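Local coordinates for probable outer membrane protein (Pseudomonas aeruginosa, PDB 3DWO) that probably transports long-chain fatty acids or other hydrophobic compounds across the outer membrane, as a beta-barrel channel of the FadL family, at residues A52-K57 and A91-W96; A358-P363 and R378-L383; Y401-V406 and T429-V434. All coordinates share one frame; numbering follows the deposited sequence.

The three contacts are alternate seams of one barrel wall, where strands 93-105, 44-63, 423-441, 395-411, 378-388 and 351-360 follow one another antiparallel. Contact 3 lies in the middle, its centre about 10 Å from that of contact 1 and about 9 Å from that of contact 2; the centres of contacts 1 and 2 are about 17 Å apart, their nearest atoms about 8 Å. Asp53 OD2 and Gln433 NE2, 2.7 Å apart, join contacts 1 and 3; Tyr379 O and Phe405 N, 2.9 Å apart, join contacts 2 and 3. Detergent C8E of chain E touches all three contacts, that of chain F contacts 2 and 3 on the face bearing Tyr379 and Phe405.

Contact 1. Residues A52-K57 and A91-W96; sequences ADIDIK and AGFGAW. With C8E ((hydroxyethyloxy)tri(ethyloxy)octane), chain E.
Ala52 and Ala95 form a hydrogen-bonded antiparallel pair: Ala52 N donates a hydrogen bond to Ala95 O at 2.9 Å, and Ala95 N donates one to Ala52 O at 3.0 Å. Two residues on, Ile54 N reaches Phe93 O at 2.9 Å in a straight bond (167°), whereas the return bond from Phe93 N to Ile54 O is more bent (135°). Beyond Gly92 the pairing ends with Ala91 N bonded to Ile56 O. The side chains of Ile54 and Phe93 run side by side on the same face. Phe93 CG stands between the backbone N and the carbonyl carbon (chi1 57°), which swings the ring against Ile54: Ile54 CB makes a CH-pi contact over the ring face, 4.1 Å from the Phe93 centroid, and Ile54 CG1 comes within 3.5 Å of Phe93 CZ. The sheet face bearing Ala52, Ile54 and Phe93 also meets the chain E detergent, whose C8 lies 3.4 Å from Ala52 CB. The other face of the sheet carries Asp53 and Asp55, through which strand 423-441 is joined. Strand 44-63 lies in the barrel wall between strands 93-105 and 423-441, while Phe93 also packs on Met122 and Arg123 of strand 110-125.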
loop_
_atom_site.group_PDB
_atom_site.type_symbol
_atom_site.label_atom_id
_atom_site.label_comp_id
_atom_site.label_asym_id
_atom_site.label_seq_id
_atom_site.Cartn_x
_atom_site.Cartn_y
_atom_site.Cartn_z
ATOM N N ALA A 52 12.030 4.328 2.759
ATOM C CA ALA A 52 11.547 4.331 1.392
ATOM C C ALA A 52 11.420 5.746 0.877
ATOM O O ALA A 52 10.770 6.594 1.492
ATOM C CB ALA A 52 10.213 3.625 1.312
ATOM N N ASP A 53 12.063 5.989 -0.256
ATOM C CA ASP A 53 12.049 7.284 -0.901
ATOM C C ASP A 53 11.260 7.121 -2.189
ATOM O O ASP A 53 11.707 6.455 -3.122
ATOM C CB ASP A 53 13.481 7.733 -1.193
ATOM C CG ASP A 53 13.532 9.021 -1.972
ATOM O OD1 ASP A 53 12.746 9.937 -1.651
ATOM O OD2 ASP A 53 14.360 9.119 -2.901
ATOM N N ILE A 54 10.078 7.731 -2.222
ATOM C CA ILE A 54 9.188 7.637 -3.369
ATOM C C ILE A 54 8.961 8.987 -4.036
ATOM O O ILE A 54 8.608 9.969 -3.385
ATOM C CB ILE A 54 7.819 7.050 -2.951
ATOM C CG1 ILE A 54 8.026 5.763 -2.143
ATOM C CG2 ILE A 54 6.971 6.780 -4.178
ATOM C CD1 ILE A 54 8.832 4.686 -2.856
ATOM N N ASP A 55 9.160 9.015 -5.349
ATOM C CA ASP A 55 9.004 10.224 -6.141
ATOM C C ASP A 55 7.746 10.093 -6.989
ATOM O O ASP A 55 7.587 9.107 -7.707
ATOM C CB ASP A 55 10.212 10.386 -7.056
ATOM C CG ASP A 55 10.361 11.791 -7.577
ATOM O OD1 ASP A 55 10.873 12.647 -6.823
ATOM O OD2 ASP A 55 9.965 12.044 -8.732
ATOM N N ILE A 56 6.864 11.086 -6.921
ATOM C CA ILE A 56 5.621 11.060 -7.694
ATOM C C ILE A 56 5.353 12.406 -8.360
ATOM O O ILE A 56 5.384 13.449 -7.702
ATOM C CB ILE A 56 4.395 10.750 -6.799
ATOM C CG1 ILE A 56 4.590 9.430 -6.060
ATOM C CG2 ILE A 56 3.138 10.696 -7.654
ATOM C CD1 ILE A 56 3.558 9.190 -4.957
ATOM N N LYS A 57 5.074 12.377 -9.659
ATOM C CA LYS A 57 4.793 13.596 -10.402
ATOM C C LYS A 57 3.725 13.401 -11.477
ATOM O O LYS A 57 3.506 12.294 -11.968
ATOM C CB LYS A 57 6.063 14.122 -11.071
ATOM C CG LYS A 57 7.113 14.663 -10.124
ATOM C CD LYS A 57 8.304 15.156 -10.928
ATOM C CE LYS A 57 9.484 15.536 -10.039
ATOM N NZ LYS A 57 10.677 15.873 -10.873
ATOM N N ALA A 91 4.632 15.043 -5.279
ATOM C CA ALA A 91 3.677 14.443 -4.350
ATOM C C ALA A 91 4.217 13.238 -3.581
ATOM O O ALA A 91 3.488 12.613 -2.800
ATOM C CB ALA A 91 2.406 14.047 -5.117
ATOM N N GLY A 92 5.491 12.923 -3.802
ATOM C CA GLY A 92 6.126 11.801 -3.136
ATOM C C GLY A 92 6.442 12.030 -1.668
ATOM O O GLY A 92 6.083 13.062 -1.092
ATOM N N PHE A 93 7.141 11.070 -1.069
ATOM C CA PHE A 93 7.498 11.140 0.341
ATOM C C PHE A 93 8.732 10.309 0.661
ATOM O O PHE A 93 9.310 9.648 -0.200
ATOM C CB PHE A 93 6.355 10.588 1.190
ATOM C CG PHE A 93 5.983 9.170 0.835
ATOM C CD1 PHE A 93 5.151 8.904 -0.253
ATOM C CD2 PHE A 93 6.512 8.097 1.547
ATOM C CE1 PHE A 93 4.852 7.587 -0.628
ATOM C CE2 PHE A 93 6.222 6.780 1.182
ATOM C CZ PHE A 93 5.390 6.526 0.090
ATOM N N GLY A 94 9.102 10.356 1.933
ATOM C CA GLY A 94 10.208 9.594 2.465
ATOM C C GLY A 94 9.594 9.057 3.744
ATOM O O GLY A 94 8.950 9.817 4.472
ATOM N N ALA A 95 9.750 7.768 4.022
ATOM C CA ALA A 95 9.172 7.201 5.236
ATOM C C ALA A 95 10.008 6.080 5.836
ATOM O O ALA A 95 10.747 5.392 5.136
ATOM C CB ALA A 95 7.765 6.693 4.948
ATOM N N TRP A 96 9.887 5.908 7.147
ATOM C CA TRP A 96 10.602 4.849 7.840
ATOM C C TRP A 96 9.637 3.693 8.049
ATOM O O TRP A 96 8.474 3.908 8.377
ATOM C CB TRP A 96 11.108 5.331 9.201
ATOM C CG TRP A 96 12.147 6.389 9.109
ATOM C CD1 TRP A 96 11.950 7.736 9.120
ATOM C CD2 TRP A 96 13.551 6.188 8.928
ATOM N NE1 TRP A 96 13.148 8.392 8.953
ATOM C CE2 TRP A 96 14.147 7.463 8.832
ATOM C CE3 TRP A 96 14.365 5.049 8.833
ATOM C CZ2 TRP A 96 15.524 7.634 8.646
ATOM C CZ3 TRP A 96 15.733 5.217 8.648
ATOM C CH2 TRP A 96 16.298 6.503 8.556
HETATM C C1 C8E E . 3.527 6.099 5.964
HETATM C C2 C8E E . 3.470 5.869 4.526
HETATM C C3 C8E E . 3.470 4.461 4.141
HETATM C C4 C8E E . 4.834 4.104 3.790
HETATM C C5 C8E E . 4.813 3.313 2.543
HETATM C C6 C8E E . 6.046 2.571 2.411
HETATM C C7 C8E E . 5.912 2.102 1.047
HETATM C C8 C8E E . 7.207 2.277 0.377
HETATM O O9 C8E E . 7.671 1.604 -0.773
HETATM C C10 C8E E . 7.804 0.198 -0.759
HETATM C C11 C8E E . 8.302 -0.144 -2.129
HETATM O O12 C8E E . 7.402 0.347 -3.143
HETATM C C13 C8E E . 7.945 0.378 -4.493
HETATM C C14 C8E E . 7.560 1.393 -5.616
HETATM O O15 C8E E . 7.484 2.847 -5.612
HETATM C C16 C8E E . 6.166 3.294 -5.231
HETATM C C17 C8E E . 5.192 3.481 -6.405
HETATM O O18 C8E E . 4.777 4.775 -6.885
HETATM C C19 C8E E . 3.579 5.257 -6.214
HETATM C C20 C8E E . 2.197 5.453 -6.936
HETATM O O21 C8E E . 1.159 4.498 -6.697
#

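Contact 2. Residues A358-P363 and R378-L383; sequences AYDQTP and RYFASL. With C8E ((hydroxyethyloxy)tri(ethyloxy)octane), chain F; C8E ((hydroxyethyloxy)tri(ethyloxy)octane), chain E.
Asp360 and Arg378 make a hydrogen-bonded pair where two antiparallel strands of the FadL-type barrel wall meet. Asp360 N bonds to Arg378 O at 2.9 Å, and Arg378 N bonds to Asp360 O at 2.8 Å; both bonds are nearly straight. Phe380 N reaches Ala358 O at 2.8 Å, so the pairing continues along the strands, with the non-hydrogen-bonded pair Tyr359 and Tyr379 between. On the face of Asp360, Arg378 and Phe380, the acid and the arginine run alongside each other, their carboxylate and guanidinium planes 88° apart. Asp360 OD2 lies 3.8 Å from Arg378 NH1, a long salt bridge of charge alone, because the oxygen is well out of the guanidinium plane. Arg378 is bent at its second torsion (chi2 85°), which carries the guanidinium over to the chain E detergent; C17 of that molecule covers one of its faces. Asp375 takes the NH2 end of the arginine in a salt bridge, and Val406 of strand 395-411 packs against the same side chain. Phe380 CE2 touches Asp360 CB, while its ring also borders Ser402, Gln404 and Met17.

On the other face the two tyrosine rings meet at a slant, Tyr359 CD2 lying 3.9 Å from Tyr379 CE1. The chain F detergent lies beside both: its C11 sits over a face of the Tyr379 ring and at the edge of the Tyr359 ring, and its C10 comes within 3.3 Å of Tyr379 CE2. At the far end of Tyr359, the hydroxyl is held by two weak bonds, one with Asp377 OD2 and one from Gln361 NE2, which lies 3.4 Å from Tyr359 OH.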
loop_
_atom_site.group_PDB
_atom_site.type_symbol
_atom_site.label_atom_id
_atom_site.label_comp_id
_atom_site.label_asym_id
_atom_site.label_seq_id
_atom_site.Cartn_x
_atom_site.Cartn_y
_atom_site.Cartn_z
ATOM N N ALA A 358 12.835 -8.288 -9.641
ATOM C CA ALA A 358 11.460 -8.753 -9.582
ATOM C C ALA A 358 10.556 -7.963 -10.516
ATOM O O ALA A 358 10.850 -6.827 -10.880
ATOM C CB ALA A 358 10.942 -8.663 -8.137
ATOM N N TYR A 359 9.464 -8.593 -10.923
ATOM C CA TYR A 359 8.487 -7.951 -11.783
ATOM C C TYR A 359 7.213 -7.911 -10.960
ATOM O O TYR A 359 6.747 -8.940 -10.479
ATOM C CB TYR A 359 8.279 -8.753 -13.064
ATOM C CG TYR A 359 7.026 -8.366 -13.806
ATOM C CD1 TYR A 359 5.931 -9.229 -13.855
ATOM C CD2 TYR A 359 6.910 -7.122 -14.421
ATOM C CE1 TYR A 359 4.752 -8.864 -14.492
ATOM C CE2 TYR A 359 5.729 -6.745 -15.064
ATOM C CZ TYR A 359 4.656 -7.622 -15.092
ATOM O OH TYR A 359 3.477 -7.256 -15.703
ATOM N N ASP A 360 6.656 -6.717 -10.797
ATOM C CA ASP A 360 5.464 -6.541 -9.985
ATOM C C ASP A 360 4.357 -5.796 -10.728
ATOM O O ASP A 360 4.501 -4.618 -11.046
ATOM C CB ASP A 360 5.867 -5.790 -8.714
ATOM C CG ASP A 360 4.792 -5.801 -7.657
ATOM O OD1 ASP A 360 4.167 -6.860 -7.439
ATOM O OD2 ASP A 360 4.586 -4.744 -7.029
ATOM N N GLN A 361 3.250 -6.489 -10.998
ATOM C CA GLN A 361 2.126 -5.888 -11.714
ATOM C C GLN A 361 1.290 -4.970 -10.842
ATOM O O GLN A 361 1.016 -5.282 -9.687
ATOM C CB GLN A 361 1.178 -6.954 -12.259
ATOM C CG GLN A 361 1.735 -7.878 -13.297
ATOM C CD GLN A 361 0.659 -8.794 -13.832
ATOM O OE1 GLN A 361 -0.140 -9.337 -13.069
ATOM N NE2 GLN A 361 0.631 -8.976 -15.147
ATOM N N THR A 362 0.863 -3.849 -11.413
ATOM C CA THR A 362 0.022 -2.916 -10.686
ATOM C C THR A 362 -1.414 -3.405 -10.809
ATOM O O THR A 362 -1.805 -3.928 -11.852
ATOM C CB THR A 362 0.098 -1.507 -11.283
ATOM O OG1 THR A 362 -0.764 -0.635 -10.543
ATOM C CG2 THR A 362 -0.343 -1.521 -12.753
ATOM N N PRO A 363 -2.212 -3.267 -9.738
ATOM C CA PRO A 363 -3.612 -3.701 -9.768
ATOM C C PRO A 363 -4.518 -2.610 -10.342
ATOM O O PRO A 363 -5.704 -2.836 -10.593
ATOM C CB PRO A 363 -3.912 -3.991 -8.301
ATOM C CG PRO A 363 -3.108 -2.940 -7.607
ATOM C CD PRO A 363 -1.785 -2.984 -8.353
ATOM N N ARG A 378 6.017 -2.492 -12.023
ATOM C CA ARG A 378 7.347 -2.100 -11.559
ATOM C C ARG A 378 8.384 -3.188 -11.777
ATOM O O ARG A 378 8.068 -4.379 -11.802
ATOM C CB ARG A 378 7.369 -1.786 -10.055
ATOM C CG ARG A 378 6.298 -0.861 -9.514
ATOM C CD ARG A 378 5.030 -1.619 -9.176
ATOM N NE ARG A 378 4.133 -0.813 -8.354
ATOM C CZ ARG A 378 4.335 -0.554 -7.066
ATOM N NH1 ARG A 378 5.402 -1.043 -6.449
ATOM N NH2 ARG A 378 3.475 0.199 -6.394
ATOM N N TYR A 379 9.630 -2.760 -11.941
ATOM C CA TYR A 379 10.747 -3.678 -12.066
ATOM C C TYR A 379 11.570 -3.367 -10.820
ATOM O O TYR A 379 11.863 -2.204 -10.545
ATOM C CB TYR A 379 11.591 -3.394 -13.310
ATOM C CG TYR A 379 11.194 -4.171 -14.543
ATOM C CD1 TYR A 379 10.793 -5.503 -14.458
ATOM C CD2 TYR A 379 11.267 -3.586 -15.805
ATOM C CE1 TYR A 379 10.470 -6.231 -15.599
ATOM C CE2 TYR A 379 10.951 -4.302 -16.953
ATOM C CZ TYR A 379 10.553 -5.622 -16.844
ATOM O OH TYR A 379 10.231 -6.324 -17.983
ATOM N N PHE A 380 11.919 -4.393 -10.056
ATOM C CA PHE A 380 12.712 -4.196 -8.849
ATOM C C PHE A 380 14.130 -4.717 -9.064
ATOM O O PHE A 380 14.321 -5.825 -9.576
ATOM C CB PHE A 380 12.267 -4.966 -7.570
ATOM C CG PHE A 380 11.092 -4.457 -6.916
ATOM C CD1 PHE A 380 11.095 -4.251 -5.539
ATOM C CD2 PHE A 380 9.902 -4.274 -7.616
ATOM C CE1 PHE A 380 9.930 -3.869 -4.868
ATOM C CE2 PHE A 380 8.732 -3.892 -6.953
ATOM C CZ PHE A 380 8.748 -3.689 -5.575
ATOM N N ALA A 381 15.116 -3.909 -8.688
ATOM C CA ALA A 381 16.524 -4.284 -8.803
ATOM C C ALA A 381 17.150 -4.094 -7.424
ATOM O O ALA A 381 17.181 -2.977 -6.905
ATOM C CB ALA A 381 17.228 -3.398 -9.834
ATOM N N SER A 382 17.650 -5.178 -6.834
ATOM C CA SER A 382 18.237 -5.106 -5.496
ATOM C C SER A 382 19.652 -5.660 -5.362
ATOM O O SER A 382 20.051 -6.580 -6.081
ATOM C CB SER A 382 17.353 -5.855 -4.491
ATOM O OG SER A 382 16.007 -5.420 -4.531
ATOM N N LEU A 383 20.385 -5.091 -4.407
ATOM C CA LEU A 383 21.745 -5.506 -4.074
ATOM C C LEU A 383 21.792 -5.573 -2.550
ATOM O O LEU A 383 21.216 -4.717 -1.877
ATOM C CB LEU A 383 22.770 -4.480 -4.570
ATOM C CG LEU A 383 22.950 -4.344 -6.080
ATOM C CD1 LEU A 383 23.967 -3.247 -6.356
ATOM C CD2 LEU A 383 23.411 -5.673 -6.675
HETATM C C2 C8E F . 14.858 -0.572 -16.094
HETATM C C3 C8E F . 14.096 -0.485 -17.340
HETATM C C4 C8E F . 13.115 0.581 -17.177
HETATM C C5 C8E F . 11.770 0.078 -17.601
HETATM C C6 C8E F . 10.688 0.765 -16.895
HETATM C C7 C8E F . 10.295 -0.259 -15.929
HETATM C C8 C8E F . 8.817 -0.377 -15.853
HETATM O O9 C8E F . 8.068 -1.587 -15.782
HETATM C C10 C8E F . 8.172 -2.516 -16.846
HETATM C C11 C8E F . 7.298 -3.681 -16.479
HETATM C C1 C8E E . 3.527 6.099 5.964
HETATM C C2 C8E E . 3.470 5.869 4.526
HETATM C C3 C8E E . 3.470 4.461 4.141
HETATM C C4 C8E E . 4.834 4.104 3.790
HETATM C C5 C8E E . 4.813 3.313 2.543
HETATM C C6 C8E E . 6.046 2.571 2.411
HETATM C C7 C8E E . 5.912 2.102 1.047
HETATM C C8 C8E E . 7.207 2.277 0.377
HETATM O O9 C8E E . 7.671 1.604 -0.773
HETATM C C10 C8E E . 7.804 0.198 -0.759
HETATM C C11 C8E E . 8.302 -0.144 -2.129
HETATM O O12 C8E E . 7.402 0.347 -3.143
HETATM C C13 C8E E . 7.945 0.378 -4.493
HETATM C C14 C8E E . 7.560 1.393 -5.616
HETATM O O15 C8E E . 7.484 2.847 -5.612
HETATM C C16 C8E E . 6.166 3.294 -5.231
HETATM C C17 C8E E . 5.192 3.481 -6.405
HETATM O O18 C8E E . 4.777 4.775 -6.885
HETATM C C19 C8E E . 3.579 5.257 -6.214
HETATM C C20 C8E E . 2.197 5.453 -6.936
HETATM O O21 C8E E . 1.159 4.498 -6.697
#

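Contact 3. Residues Y401-V406 and T429-V434; sequences YSRQFV and TSKGQV. With C8E ((hydroxyethyloxy)tri(ethyloxy)octane), chain E; C8E ((hydroxyethyloxy)tri(ethyloxy)octane), chain F.
Between Val406 and Ser430 a water is gripped by three groups: it donates to Ser430 O at 2.8 Å and accepts from Val406 N at 3.1 Å and from Arg403 NH2 at 3.2 Å. It thus bridges the strands where direct backbone pairing has given way, and it lies in the plane of the guanidinium at its edge. Farther along, pairing is direct. Gln404 N bonds to Gly432 O at 2.7 Å, straight at the hydrogen but with the donor 39° above the carbonyl plane; the return bond from Gly432 N to Gln404 O is stretched to 3.3 Å. Ser402 and Val434 exchange a second pair of backbone bonds, the shorter from Val434 N to Ser402 O at 2.7 Å.

On the face of Tyr401, Arg403 and Phe405, Tyr401 OH donates to Gln433 OE1 at 2.7 Å, in the carbonyl plane of the amide. Gln433 NE2 bonds in turn to Asp53, so the amide links the tyrosine to the next strand. Arg403 has CG anti to its N (chi1 167°) and then bends, laying its chain along the Phe405 ring. Arg403 CG covers one face of the Phe405 ring, and C2 of the chain F detergent covers the other. Across the seam, Arg403 NH2 packs against Lys431 CG, while the lysine's amino group turns to a salt bridge with Asp55.

On the reverse face, Gln404 CG lies 3.4 Å from C13 of the chain E detergent, and Trp13 of helix 10-14 packs on Ser402, Gln404 and Val434. The seam joins the two strands of the hairpin 395-411 and 423-441, flanked in the barrel by strands 378-388 and 44-63.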
loop_
_atom_site.group_PDB
_atom_site.type_symbol
_atom_site.label_atom_id
_atom_site.label_comp_id
_atom_site.label_asym_id
_atom_site.label_seq_id
_atom_site.Cartn_x
_atom_site.Cartn_y
_atom_site.Cartn_z
ATOM N N TYR A 401 19.947 -2.229 -0.811
ATOM C CA TYR A 401 19.521 -1.076 -1.579
ATOM C C TYR A 401 18.629 -1.655 -2.649
ATOM O O TYR A 401 18.959 -2.672 -3.249
ATOM C CB TYR A 401 20.686 -0.361 -2.257
ATOM C CG TYR A 401 20.208 0.755 -3.165
ATOM C CD1 TYR A 401 19.600 1.897 -2.637
ATOM C CD2 TYR A 401 20.303 0.643 -4.550
ATOM C CE1 TYR A 401 19.097 2.899 -3.469
ATOM C CE2 TYR A 401 19.801 1.640 -5.390
ATOM C CZ TYR A 401 19.201 2.764 -4.843
ATOM O OH TYR A 401 18.711 3.749 -5.668
ATOM N N SER A 402 17.496 -1.012 -2.885
ATOM C CA SER A 402 16.578 -1.497 -3.893
ATOM C C SER A 402 15.974 -0.337 -4.671
ATOM O O SER A 402 15.494 0.635 -4.091
ATOM C CB SER A 402 15.477 -2.332 -3.240
ATOM O OG SER A 402 14.613 -2.867 -4.218
ATOM N N ARG A 403 16.023 -0.441 -5.992
ATOM C CA ARG A 403 15.474 0.585 -6.856
ATOM C C ARG A 403 14.251 0.006 -7.553
ATOM O O ARG A 403 14.267 -1.133 -8.009
ATOM C CB ARG A 403 16.515 1.030 -7.892
ATOM C CG ARG A 403 15.943 1.862 -9.027
ATOM C CD ARG A 403 15.246 3.121 -8.515
ATOM N NE ARG A 403 14.371 3.732 -9.521
ATOM C CZ ARG A 403 14.798 4.287 -10.651
ATOM N NH1 ARG A 403 16.095 4.318 -10.933
ATOM N NH2 ARG A 403 13.926 4.805 -11.506
ATOM N N GLN A 404 13.186 0.793 -7.614
ATOM C CA GLN A 404 11.965 0.357 -8.265
ATOM C C GLN A 404 11.701 1.246 -9.469
ATOM O O GLN A 404 11.493 2.456 -9.328
ATOM C CB GLN A 404 10.772 0.432 -7.306
ATOM C CG GLN A 404 10.871 -0.458 -6.067
ATOM C CD GLN A 404 11.802 0.100 -5.003
ATOM O OE1 GLN A 404 11.701 1.270 -4.629
ATOM N NE2 GLN A 404 12.710 -0.738 -4.504
ATOM N N PHE A 405 11.732 0.642 -10.652
ATOM C CA PHE A 405 11.472 1.369 -11.883
ATOM C C PHE A 405 10.005 1.156 -12.218
ATOM O O PHE A 405 9.587 0.041 -12.524
ATOM C CB PHE A 405 12.338 0.843 -13.032
ATOM C CG PHE A 405 13.814 0.879 -12.753
ATOM C CD1 PHE A 405 14.442 -0.184 -12.105
ATOM C CD2 PHE A 405 14.580 1.981 -13.133
ATOM C CE1 PHE A 405 15.814 -0.152 -11.841
ATOM C CE2 PHE A 405 15.949 2.025 -12.875
ATOM C CZ PHE A 405 16.567 0.958 -12.229
ATOM N N VAL A 406 9.230 2.231 -12.150
ATOM C CA VAL A 406 7.802 2.177 -12.431
ATOM C C VAL A 406 7.559 2.749 -13.814
ATOM O O VAL A 406 8.100 3.795 -14.157
ATOM C CB VAL A 406 7.007 3.016 -11.406
ATOM C CG1 VAL A 406 5.513 2.812 -11.602
ATOM C CG2 VAL A 406 7.426 2.635 -9.994
ATOM N N THR A 429 4.474 9.962 -13.358
ATOM C CA THR A 429 5.801 9.392 -13.415
ATOM C C THR A 429 6.212 9.182 -11.972
ATOM O O THR A 429 6.165 10.112 -11.166
ATOM C CB THR A 429 6.798 10.339 -14.093
ATOM O OG1 THR A 429 6.452 10.488 -15.476
ATOM C CG2 THR A 429 8.208 9.775 -13.990
ATOM N N SER A 430 6.599 7.954 -11.650
ATOM C CA SER A 430 7.005 7.613 -10.298
ATOM C C SER A 430 8.335 6.900 -10.283
ATOM O O SER A 430 8.730 6.275 -11.260
ATOM C CB SER A 430 5.952 6.725 -9.632
ATOM O OG SER A 430 4.745 7.443 -9.450
ATOM N N LYS A 431 9.015 6.999 -9.151
ATOM C CA LYS A 431 10.311 6.374 -8.954
ATOM C C LYS A 431 10.393 5.996 -7.490
ATOM O O LYS A 431 9.857 6.695 -6.632
ATOM C CB LYS A 431 11.431 7.355 -9.303
ATOM C CG LYS A 431 11.617 7.560 -10.793
ATOM C CD LYS A 431 12.001 8.993 -11.160
ATOM C CE LYS A 431 13.099 9.561 -10.266
ATOM N NZ LYS A 431 12.536 10.180 -9.033
ATOM N N GLY A 432 11.054 4.884 -7.201
ATOM C CA GLY A 432 11.171 4.468 -5.824
ATOM C C GLY A 432 12.510 3.845 -5.508
ATOM O O GLY A 432 13.147 3.228 -6.362
ATOM N N GLN A 433 12.954 4.028 -4.272
ATOM C CA GLN A 433 14.200 3.432 -3.844
ATOM C C GLN A 433 14.099 3.186 -2.352
ATOM O O GLN A 433 13.472 3.966 -1.628
ATOM C CB GLN A 433 15.385 4.332 -4.200
ATOM C CG GLN A 433 15.582 5.559 -3.355
ATOM C CD GLN A 433 16.676 6.443 -3.924
ATOM O OE1 GLN A 433 17.669 5.946 -4.467
ATOM N NE2 GLN A 433 16.507 7.757 -3.802
ATOM N N VAL A 434 14.686 2.080 -1.905
ATOM C CA VAL A 434 14.648 1.701 -0.502
ATOM C C VAL A 434 16.038 1.375 0.036
ATOM O O VAL A 434 16.845 0.726 -0.632
ATOM C CB VAL A 434 13.731 0.465 -0.292
ATOM C CG1 VAL A 434 13.618 0.136 1.198
ATOM C CG2 VAL A 434 12.347 0.720 -0.892
HETATM C C1 C8E E . 3.527 6.099 5.964
HETATM C C2 C8E E . 3.470 5.869 4.526
HETATM C C3 C8E E . 3.470 4.461 4.141
HETATM C C4 C8E E . 4.834 4.104 3.790
HETATM C C5 C8E E . 4.813 3.313 2.543
HETATM C C6 C8E E . 6.046 2.571 2.411
HETATM C C7 C8E E . 5.912 2.102 1.047
HETATM C C8 C8E E . 7.207 2.277 0.377
HETATM O O9 C8E E . 7.671 1.604 -0.773
HETATM C C10 C8E E . 7.804 0.198 -0.759
HETATM C C11 C8E E . 8.302 -0.144 -2.129
HETATM O O12 C8E E . 7.402 0.347 -3.143
HETATM C C13 C8E E . 7.945 0.378 -4.493
HETATM C C14 C8E E . 7.560 1.393 -5.616
HETATM O O15 C8E E . 7.484 2.847 -5.612
HETATM C C16 C8E E . 6.166 3.294 -5.231
HETATM C C17 C8E E . 5.192 3.481 -6.405
HETATM O O18 C8E E . 4.777 4.775 -6.885
HETATM C C19 C8E E . 3.579 5.257 -6.214
HETATM C C20 C8E E . 2.197 5.453 -6.936
HETATM O O21 C8E E . 1.159 4.498 -6.697
HETATM C C2 C8E F . 14.858 -0.572 -16.094
HETATM C C3 C8E F . 14.096 -0.485 -17.340
HETATM C C4 C8E F . 13.115 0.581 -17.177
HETATM C C5 C8E F . 11.770 0.078 -17.601
HETATM C C6 C8E F . 10.688 0.765 -16.895
HETATM C C7 C8E F . 10.295 -0.259 -15.929
HETATM C C8 C8E F . 8.817 -0.377 -15.853
HETATM O O9 C8E F . 8.068 -1.587 -15.782
HETATM C C10 C8E F . 8.172 -2.516 -16.846
HETATM C C11 C8E F . 7.298 -3.681 -16.479
HETATM O O HOH W 1 10.839 4.836 -12.447
#